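Local coordinates for vinylacetyl-CoA Delta-isomerase (Nitrosopumilus maritimus SCM1, PDB 6VJR), which probably acts as an FAD- and [4Fe-4S]-dependent vinylacetyl-CoA delta-isomerase and 4-hydroxybutyryl-CoA dehydratase, at residues 322-325 against 326-329. Numbering follows the deposited sequence.
Sequences IKDK and IIEM
I326 folds back over the turn that holds I322. In the conformer described, CG1 of I326 stands beside its own backbone N (chi1 -65°), and the side chain runs back toward the start of the helix. From I326 CB, 3.7 Å from I322 O, the chain passes to I326 CG1, which closes to 3.4 Å from I322 O. At the tip, I326 CD1 meets I322 CG2 at 3.9 Å. I326 N also donates to I322 O at 3.0 Å, one of four successive i to i+4 bonds that define the alpha-helix. I327 and M329 lean back likewise, I327 CG1 over K323 O (3.3 Å) and M329 CG over K325 O (3.2 Å). Branched isoleucines and a flexible methionine suit the buried positions, where I326 and M329 pack against both helix 295-314 and helix 372-384, and I322 also touches FAD. K325 extends its chain to a salt bridge with D382, an FAD-binding residue. D324 and E328 both form salt bridges with R455 of the second subunit, and E328 another with R371 of that subunit; these arginines probably offset the like charges. Helix 320-345 thus joins two helices of its own acyl-CoA dehydrogenase-like C-terminal region to the second subunit, where K323 and I327 pack on Q459.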
loop_
_atom_site.group_PDB
_atom_site.type_symbol
_atom_site.label_atom_id
_atom_site.label_comp_id
_atom_site.label_asym_id
_atom_site.label_seq_id
_atom_site.Cartn_x
_atom_site.Cartn_y
_atom_site.Cartn_z
ATOM N N ILE A 322 -18.355 -2.913 -4.488
ATOM C CA ILE A 322 -17.934 -3.822 -5.546
ATOM C C ILE A 322 -17.545 -3.007 -6.763
ATOM O O ILE A 322 -16.493 -3.267 -7.377
ATOM C CB ILE A 322 -19.011 -4.885 -5.830
ATOM C CG1 ILE A 322 -19.111 -5.831 -4.620
ATOM C CG2 ILE A 322 -18.729 -5.601 -7.159
ATOM C CD1 ILE A 322 -20.055 -7.003 -4.755
ATOM N N LYS A 323 -18.349 -2.007 -7.126
ATOM C CA LYS A 323 -17.962 -1.188 -8.272
ATOM C C LYS A 323 -16.587 -0.552 -8.036
ATOM O O LYS A 323 -15.747 -0.489 -8.940
ATOM C CB LYS A 323 -18.992 -0.076 -8.458
ATOM C CG LYS A 323 -20.344 -0.510 -8.981
ATOM C CD LYS A 323 -21.314 0.613 -9.334
ATOM C CE LYS A 323 -21.659 1.551 -8.247
ATOM N NZ LYS A 323 -22.742 2.437 -8.690
ATOM N N ASP A 324 -16.333 -0.103 -6.797
ATOM C CA ASP A 324 -15.081 0.550 -6.498
ATOM C C ASP A 324 -13.901 -0.415 -6.597
ATOM O O ASP A 324 -12.839 -0.006 -7.062
ATOM C CB ASP A 324 -15.138 1.229 -5.165
ATOM C CG ASP A 324 -14.096 2.335 -5.083
ATOM O OD1 ASP A 324 -14.107 3.233 -5.983
ATOM O OD2 ASP A 324 -13.304 2.288 -4.131
ATOM N N LYS A 325 -14.098 -1.676 -6.191
ATOM C CA LYS A 325 -13.064 -2.684 -6.312
ATOM C C LYS A 325 -12.762 -3.031 -7.762
ATOM O O LYS A 325 -11.583 -3.212 -8.121
ATOM C CB LYS A 325 -13.431 -3.885 -5.441
ATOM C CG LYS A 325 -13.369 -3.596 -3.935
ATOM C CD LYS A 325 -14.108 -4.632 -3.116
ATOM C CE LYS A 325 -14.122 -4.135 -1.685
ATOM N NZ LYS A 325 -14.909 -4.890 -0.741
ATOM N N ILE A 326 -13.798 -3.087 -8.604
ATOM C CA ILE A 326 -13.559 -3.362 -10.014
ATOM C C ILE A 326 -12.820 -2.187 -10.667
ATOM O O ILE A 326 -11.971 -2.373 -11.549
ATOM C CB ILE A 326 -14.886 -3.726 -10.695
ATOM C CG1 ILE A 326 -15.432 -5.017 -10.129
ATOM C CG2 ILE A 326 -14.749 -3.806 -12.210
ATOM C CD1 ILE A 326 -16.838 -5.330 -10.575
ATOM N N ILE A 327 -13.161 -0.967 -10.277
ATOM C CA ILE A 327 -12.376 0.190 -10.718
ATOM C C ILE A 327 -10.916 0.061 -10.290
ATOM O O ILE A 327 -9.988 0.317 -11.062
ATOM C CB ILE A 327 -13.015 1.509 -10.282
ATOM C CG1 ILE A 327 -14.382 1.751 -10.922
ATOM C CG2 ILE A 327 -12.059 2.662 -10.510
ATOM C CD1 ILE A 327 -15.231 2.814 -10.234
ATOM N N GLU A 328 -10.675 -0.341 -9.050
ATOM C CA GLU A 328 -9.300 -0.468 -8.597
ATOM C C GLU A 328 -8.535 -1.489 -9.442
ATOM O O GLU A 328 -7.375 -1.308 -9.782
ATOM C CB GLU A 328 -9.215 -0.849 -7.130
ATOM C CG GLU A 328 -7.811 -0.698 -6.536
ATOM C CD GLU A 328 -7.242 0.726 -6.508
ATOM O OE1 GLU A 328 -8.047 1.700 -6.503
ATOM O OE2 GLU A 328 -5.992 0.909 -6.513
ATOM N N MET A 329 -9.154 -2.648 -9.646
ATOM C CA MET A 329 -8.524 -3.715 -10.404
ATOM C C MET A 329 -8.147 -3.117 -11.769
ATOM O O MET A 329 -7.072 -3.370 -12.296
ATOM C CB MET A 329 -9.494 -4.899 -10.537
ATOM C CG MET A 329 -9.819 -5.618 -9.223
ATOM S SD MET A 329 -11.245 -6.721 -9.322
ATOM C CE MET A 329 -10.549 -8.188 -10.089
#